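Local coordinates for protein adhesin competence repressor (Streptococcus pyogenes serotype M3, PDB 5JLU) that acts as a zinc-responsive transcription regulator of the MarR family, binding DNA through a winged helix-turn-helix fold, at residues T42-L47 with S109-H114; L55-L60 with A70-I75; T87-T90 with T96-E99. One frame throughout, in Å; residues are numbered along the deposited sequence.

Contact 1. Residues T42-L47 with S109-H114; sequences TQEHIL and SEHTHH. With ZN (zinc ion), chain B.
H45 and H111 meet at a zinc ion that both ligate through NE2. Both NE2 atoms, of H45 and of H111, are 2.1 Å from the zinc. H115, one turn further along the second helix, is the third protein ligand. Three waters complete the shell, so the ion has six ligands. Sharing the metal brings the two rings into an offset edge-to-face pair with planes at 90°. CE1 of H111 lies over one face of the H45 ring, toward its rim, 3.1 Å from H45 NE2.

The site bridges helices 41-52 and 105-127 of the MarR-type fold. It joins a helix next to the DNA-binding helices to the long helix that follows the beta hairpin. This is consistent with zinc sensing through the relative placement of these parts.

E44 covers a face of the H111 ring. Its CB sits over the ring centre in a CH-pi contact, 3.6 Å from the centroid. Its carboxylate lies near CD2, with E44 CD 3.6 Å from H111 CD2 and its plane turned 30° from the ring. The ring is brought against E44 CB with its CG anti to the backbone N (chi1 172°).

E44 also adds a second-shell hydrogen bond. Its OE1 accepts from water 1, a zinc ligand, at 2.5 Å from OE1 to the water O. The carboxylate thus orients a metal-bound water, and its negative charge probably helps to balance the positive charge of the zinc.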
# COMPACT_ATOMS: atom_id res chain seq x y z
N THR A 42 -6.45 7.22 -2.25
CA THR A 42 -7.45 7.30 -3.29
C THR A 42 -7.78 8.75 -3.47
O THR A 42 -7.83 9.23 -4.57
CB THR A 42 -8.72 6.56 -2.88
OG1 THR A 42 -8.41 5.18 -2.73
CG2 THR A 42 -9.80 6.68 -3.90
N GLN A 43 -8.01 9.42 -2.36
CA GLN A 43 -8.35 10.83 -2.41
C GLN A 43 -7.22 11.67 -2.91
O GLN A 43 -7.46 12.56 -3.73
CB GLN A 43 -8.85 11.35 -1.05
CG GLN A 43 -10.16 10.75 -0.59
CD GLN A 43 -10.50 11.20 0.86
OE1 GLN A 43 -9.62 11.23 1.75
NE2 GLN A 43 -11.73 11.60 1.07
N GLU A 44 -5.97 11.36 -2.53
CA GLU A 44 -4.86 12.15 -3.08
C GLU A 44 -4.70 11.95 -4.58
O GLU A 44 -4.26 12.87 -5.28
CB GLU A 44 -3.50 11.76 -2.45
CG GLU A 44 -3.32 12.19 -1.02
CD GLU A 44 -2.08 11.56 -0.34
OE1 GLU A 44 -1.71 10.38 -0.57
OE2 GLU A 44 -1.41 12.27 0.39
N HIS A 45 -5.00 10.74 -5.09
CA HIS A 45 -4.85 10.47 -6.49
C HIS A 45 -6.03 10.99 -7.32
O HIS A 45 -5.83 11.36 -8.46
CB HIS A 45 -4.51 9.00 -6.77
CG HIS A 45 -3.09 8.77 -6.46
ND1 HIS A 45 -2.12 8.89 -7.42
CD2 HIS A 45 -2.46 8.72 -5.27
CE1 HIS A 45 -0.94 8.85 -6.84
NE2 HIS A 45 -1.12 8.74 -5.54
N ILE A 46 -7.20 11.12 -6.70
CA ILE A 46 -8.27 11.92 -7.30
C ILE A 46 -7.81 13.37 -7.46
O ILE A 46 -7.97 14.00 -8.54
CB ILE A 46 -9.56 11.82 -6.47
CG1 ILE A 46 -10.14 10.43 -6.68
CG2 ILE A 46 -10.57 12.93 -6.84
CD1 ILE A 46 -11.28 10.08 -5.72
N LEU A 47 -7.31 13.95 -6.39
CA LEU A 47 -6.87 15.33 -6.46
C LEU A 47 -5.77 15.40 -7.52
O LEU A 47 -5.86 16.26 -8.37
CB LEU A 47 -6.44 15.88 -5.10
CG LEU A 47 -7.49 16.00 -3.98
CD1 LEU A 47 -6.85 16.47 -2.69
CD2 LEU A 47 -8.63 16.92 -4.26
N SER A 109 -0.42 19.82 -5.04
CA SER A 109 0.93 20.11 -5.52
C SER A 109 1.98 19.40 -4.78
O SER A 109 2.87 18.83 -5.36
CB SER A 109 1.26 21.60 -5.38
OG SER A 109 0.53 22.24 -6.35
N GLU A 110 1.90 19.45 -3.47
CA GLU A 110 2.80 18.68 -2.60
C GLU A 110 2.81 17.17 -2.77
O GLU A 110 3.85 16.48 -2.64
CB GLU A 110 2.45 18.95 -1.13
CG GLU A 110 3.28 18.21 -0.07
CD GLU A 110 4.83 18.49 -0.13
OE1 GLU A 110 5.58 17.78 0.59
OE2 GLU A 110 5.31 19.41 -0.85
N HIS A 111 1.64 16.60 -2.93
CA HIS A 111 1.56 15.19 -3.20
C HIS A 111 2.17 14.91 -4.59
O HIS A 111 2.91 13.97 -4.73
CB HIS A 111 0.11 14.73 -3.11
CG HIS A 111 -0.09 13.33 -3.56
ND1 HIS A 111 -0.68 13.01 -4.77
CD2 HIS A 111 0.29 12.17 -2.98
CE1 HIS A 111 -0.70 11.69 -4.87
NE2 HIS A 111 -0.10 11.17 -3.81
N THR A 112 1.92 15.77 -5.56
CA THR A 112 2.48 15.61 -6.89
C THR A 112 3.99 15.72 -6.88
O THR A 112 4.68 15.07 -7.67
CB THR A 112 1.88 16.61 -7.85
OG1 THR A 112 0.53 16.27 -8.09
CG2 THR A 112 2.59 16.67 -9.20
N HIS A 113 4.52 16.53 -5.98
CA HIS A 113 5.95 16.80 -5.93
C HIS A 113 6.64 15.62 -5.27
O HIS A 113 7.73 15.21 -5.72
CB HIS A 113 6.24 18.15 -5.23
CG HIS A 113 7.69 18.34 -4.88
ND1 HIS A 113 8.66 18.66 -5.81
CD2 HIS A 113 8.33 18.18 -3.70
CE1 HIS A 113 9.83 18.70 -5.21
NE2 HIS A 113 9.66 18.42 -3.93
N HIS A 114 6.04 15.04 -4.24
CA HIS A 114 6.55 13.77 -3.66
C HIS A 114 6.56 12.58 -4.65
O HIS A 114 7.46 11.74 -4.58
CB HIS A 114 5.78 13.38 -2.37
CG HIS A 114 6.10 14.25 -1.18
ND1 HIS A 114 5.73 13.91 0.11
CD2 HIS A 114 6.77 15.42 -1.08
CE1 HIS A 114 6.16 14.84 0.95
NE2 HIS A 114 6.80 15.76 0.26
ZN ZN B . 0.28 9.09 -3.98
O HOH W 1 -1.18 8.73 -2.37
O HOH W 2 0.66 6.95 -3.96
O HOH W 3 1.66 9.18 -2.51

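Contact 2. Residues L55-L60 with A70-I75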
# COMPACT_ATOMS: atom_id res chain seq x y z
N LEU A 55 -12.80 16.13 -14.61
CA LEU A 55 -13.18 14.76 -14.96
C LEU A 55 -14.44 14.40 -14.23
O LEU A 55 -14.80 15.03 -13.22
CB LEU A 55 -12.07 13.71 -14.61
CG LEU A 55 -10.65 13.80 -15.18
CD1 LEU A 55 -9.61 13.00 -14.35
CD2 LEU A 55 -10.61 13.34 -16.63
N THR A 56 -15.06 13.34 -14.70
CA THR A 56 -16.22 12.79 -14.04
C THR A 56 -15.86 11.71 -13.04
O THR A 56 -14.76 11.17 -13.05
CB THR A 56 -17.20 12.16 -15.07
OG1 THR A 56 -16.51 11.20 -15.88
CG2 THR A 56 -17.78 13.22 -15.96
N ASN A 57 -16.85 11.34 -12.25
CA ASN A 57 -16.75 10.20 -11.40
C ASN A 57 -16.26 8.97 -12.20
O ASN A 57 -15.30 8.26 -11.83
CB ASN A 57 -18.12 9.98 -10.71
CG ASN A 57 -18.18 8.70 -9.88
OD1 ASN A 57 -18.35 8.73 -8.66
ND2 ASN A 57 -18.01 7.56 -10.55
N THR A 58 -16.89 8.74 -13.33
CA THR A 58 -16.58 7.56 -14.14
C THR A 58 -15.20 7.67 -14.86
O THR A 58 -14.51 6.69 -14.96
CB THR A 58 -17.78 7.11 -15.05
OG1 THR A 58 -17.28 6.73 -16.33
CG2 THR A 58 -18.95 8.18 -15.20
N ASP A 59 -14.74 8.84 -15.29
CA ASP A 59 -13.35 8.96 -15.81
C ASP A 59 -12.36 8.59 -14.69
O ASP A 59 -11.39 7.96 -14.94
CB ASP A 59 -13.00 10.37 -16.20
CG ASP A 59 -13.84 10.92 -17.38
OD1 ASP A 59 -14.12 10.11 -18.29
OD2 ASP A 59 -14.21 12.15 -17.37
N LEU A 60 -12.64 9.07 -13.47
CA LEU A 60 -11.78 8.84 -12.30
C LEU A 60 -11.77 7.41 -11.97
O LEU A 60 -10.70 6.88 -11.73
CB LEU A 60 -12.30 9.62 -11.07
CG LEU A 60 -12.08 11.15 -11.20
CD1 LEU A 60 -12.87 11.95 -10.14
CD2 LEU A 60 -10.59 11.51 -11.14
N ALA A 70 -16.57 3.59 -4.90
CA ALA A 70 -15.39 4.01 -4.12
C ALA A 70 -15.05 5.47 -4.50
O ALA A 70 -14.68 6.25 -3.65
CB ALA A 70 -14.19 3.08 -4.37
N VAL A 71 -15.22 5.84 -5.76
CA VAL A 71 -14.94 7.22 -6.17
C VAL A 71 -15.96 8.17 -5.55
O VAL A 71 -15.57 9.19 -5.05
CB VAL A 71 -14.90 7.41 -7.69
CG1 VAL A 71 -14.73 8.89 -8.02
CG2 VAL A 71 -13.72 6.61 -8.29
N THR A 72 -17.25 7.85 -5.63
CA THR A 72 -18.36 8.65 -5.08
C THR A 72 -18.18 8.87 -3.59
O THR A 72 -18.37 9.97 -3.09
CB THR A 72 -19.70 7.89 -5.30
OG1 THR A 72 -19.93 7.80 -6.70
CG2 THR A 72 -20.93 8.65 -4.68
N LYS A 73 -17.80 7.83 -2.89
CA LYS A 73 -17.45 7.92 -1.48
C LYS A 73 -16.25 8.90 -1.21
O LYS A 73 -16.36 9.83 -0.43
CB LYS A 73 -17.18 6.51 -0.96
CG LYS A 73 -17.09 6.39 0.55
CD LYS A 73 -18.02 5.28 1.09
CE LYS A 73 -18.12 5.32 2.61
NZ LYS A 73 -16.75 5.25 3.20
N ALA A 74 -15.13 8.71 -1.89
CA ALA A 74 -13.96 9.58 -1.75
C ALA A 74 -14.26 11.03 -2.11
O ALA A 74 -13.85 11.94 -1.40
CB ALA A 74 -12.83 9.10 -2.63
N ILE A 75 -15.04 11.24 -3.16
CA ILE A 75 -15.47 12.59 -3.51
C ILE A 75 -16.43 13.25 -2.48
O ILE A 75 -16.26 14.44 -2.15
CB ILE A 75 -16.06 12.66 -4.90
CG1 ILE A 75 -14.95 12.47 -5.97
CG2 ILE A 75 -16.72 14.02 -5.13
CD1 ILE A 75 -15.48 12.30 -7.36
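N57 and T72 make the polar contact between the two helices. OD1 of N57 lies 2.7 Å from OG1 of T72, a possible hydrogen bond from the threonine. Its one proton could instead go to the backbone O of Q68. N57 reaches across because its CG is anti to its own backbone N (chi1 174°). The same OD1 also rests against V71, 3.7 Å from V71 CG1. The side chains of N57 and V71 run past each other in opposite directions, so the amide oxygen lies alongside the valine methyl.

The apolar half is carried by L60, V71 and I75. L60 and V71 cross at about a right angle, with L60 CB 4.0 Å from V71 CG1. Further along, the leucine meets I75 methyl to methyl, with L60 CD1 3.8 Å from I75 CD1. V71 and I75 are one turn apart on their helix; both point toward the 55-60 segment, and both touch L60.

Behind this shell, a capping box starts the first helix. T56 is the N-cap residue, and its OG1 accepts from D59 N at 3.0 Å. D59 OD2 accepts in return from T56 N, also at 3.0 Å, in a nearly straight bond (173°). The box fixes the first turn, which carries N57.

The contact joins helix 57-64 to helix 68-80, the helix-turn-helix of the MarR fold. In this family the second helix is the recognition helix. I46 of helix 41-52 packs on L60 and A74. F98 of strand 96-100 touches I75, and L55 pairs by backbone hydrogen bonds with F98.

Contact 3. Residues T87-T90 with T96-E99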
# COMPACT_ATOMS: atom_id res chain seq x y z
N THR A 87 -19.62 20.86 -10.57
CA THR A 87 -20.46 21.67 -11.44
C THR A 87 -20.95 20.80 -12.59
O THR A 87 -20.18 20.01 -13.20
CB THR A 87 -19.66 22.88 -11.96
OG1 THR A 87 -18.49 22.38 -12.58
CG2 THR A 87 -19.19 23.82 -10.78
N LYS A 88 -22.24 20.90 -12.91
CA LYS A 88 -22.78 20.06 -13.96
C LYS A 88 -22.44 20.67 -15.30
O LYS A 88 -22.20 21.86 -15.39
CB LYS A 88 -24.27 19.84 -13.79
CG LYS A 88 -24.64 19.41 -12.37
CD LYS A 88 -25.93 18.56 -12.25
CE LYS A 88 -26.27 18.42 -10.76
NZ LYS A 88 -27.30 17.42 -10.45
N ASP A 89 -22.46 19.80 -16.31
CA ASP A 89 -22.16 20.05 -17.69
C ASP A 89 -23.41 20.72 -18.27
O ASP A 89 -24.55 20.35 -17.93
CB ASP A 89 -21.94 18.74 -18.41
CG ASP A 89 -21.52 18.93 -19.86
OD1 ASP A 89 -22.33 18.74 -20.77
OD2 ASP A 89 -20.36 19.23 -20.13
N THR A 90 -23.19 21.69 -19.14
CA THR A 90 -24.27 22.56 -19.66
C THR A 90 -24.97 21.97 -20.90
O THR A 90 -26.01 22.44 -21.29
CB THR A 90 -23.74 23.98 -19.97
OG1 THR A 90 -22.72 23.90 -20.99
CG2 THR A 90 -23.19 24.66 -18.72
N THR A 96 -21.56 15.34 -14.06
CA THR A 96 -20.92 16.26 -13.14
C THR A 96 -19.40 16.16 -13.26
O THR A 96 -18.84 15.05 -13.15
CB THR A 96 -21.27 15.98 -11.68
OG1 THR A 96 -22.67 15.98 -11.56
CG2 THR A 96 -20.72 17.06 -10.77
N TYR A 97 -18.78 17.33 -13.34
CA TYR A 97 -17.33 17.52 -13.36
C TYR A 97 -16.88 18.09 -12.03
O TYR A 97 -17.50 19.01 -11.46
CB TYR A 97 -16.97 18.53 -14.42
CG TYR A 97 -17.15 18.00 -15.80
CD1 TYR A 97 -16.40 16.91 -16.28
CD2 TYR A 97 -18.13 18.52 -16.64
CE1 TYR A 97 -16.60 16.39 -17.56
CE2 TYR A 97 -18.33 18.01 -17.92
CZ TYR A 97 -17.59 16.95 -18.38
OH TYR A 97 -17.86 16.48 -19.64
N PHE A 98 -15.76 17.56 -11.56
CA PHE A 98 -15.15 18.00 -10.34
C PHE A 98 -13.90 18.78 -10.61
O PHE A 98 -13.18 18.58 -11.60
CB PHE A 98 -14.95 16.82 -9.42
CG PHE A 98 -16.25 16.27 -8.89
CD1 PHE A 98 -16.93 16.94 -7.90
CD2 PHE A 98 -16.81 15.16 -9.44
CE1 PHE A 98 -18.15 16.49 -7.42
CE2 PHE A 98 -18.04 14.71 -8.98
CZ PHE A 98 -18.69 15.34 -7.98
N GLU A 99 -13.71 19.76 -9.76
CA GLU A 99 -12.46 20.47 -9.75
C GLU A 99 -12.06 20.94 -8.37
O GLU A 99 -12.88 21.02 -7.44
CB GLU A 99 -12.51 21.63 -10.72
CG GLU A 99 -13.34 22.79 -10.26
CD GLU A 99 -13.68 23.76 -11.41
OE1 GLU A 99 -14.33 24.76 -11.06
OE2 GLU A 99 -13.30 23.54 -12.61
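The ring of Y97 has the carboxylate of D89 at its edge. OD2 of D89 lies near the ring plane, 3.2 Å from Y97 CE2. This is a contact with a ring C-H, whose slight positive charge probably suits the oxygen. The two side chains lie side by side and point the same way, with the carboxylate plane turned 64° from the ring. D89 CB also meets the ring, 3.7 Å from Y97 CE2. D89 stands beside the tyrosine because its CG is anti to the backbone N (chi1 -176°). Its other oxygen, OD1, accepts from the backbone N of V91 and of D92, which holds the carboxylate to the turn. R54 makes a cation-pi contact with the Y97 ring. The ring of F98 has CG2 of T96 over one face, toward the rim.

The backbones are joined by a hydrogen-bonded antiparallel pair, T87 with Y97. T87 N donates to Y97 O and Y97 N to T87 O, each at 3.0 Å. Both bonds are close to straight. Next to it, K88 and T96 form a non-hydrogen-bonded pair. Their side chains share one face of the sheet, while T87 and Y97 point to the other. On the K88 and T96 face the touch is light and oblique, with K88 CG 4.0 Å from T96 OG1.

Past K88 the first strand gives way to the loop that leads round to T96. Strands 84-88 and 96-100 form the beta hairpin that is the wing of the winged helix-turn-helix fold. In MarR proteins this wing commonly reaches the DNA minor groove.

All three contacts lie within the MarR-type region. Contact 1 joins helix 41-52 to helix 105-127, and the chain between them holds contact 2 and then contact 3. Contacts 1 and 2 have centres about 15 Å apart and touch where Q43 and I46 meet A74. Contacts 2 and 3 have centres about 12 Å apart and share the three-stranded sheet, through L55 with F98. Contacts 1 and 3 have centres about 21 Å apart, with nearest atoms about 6 Å apart and no touch. The helix-turn-helix of contact 2 thus stands between the zinc site and the wing. This gives a packed route by which metal binding could influence the DNA-binding parts.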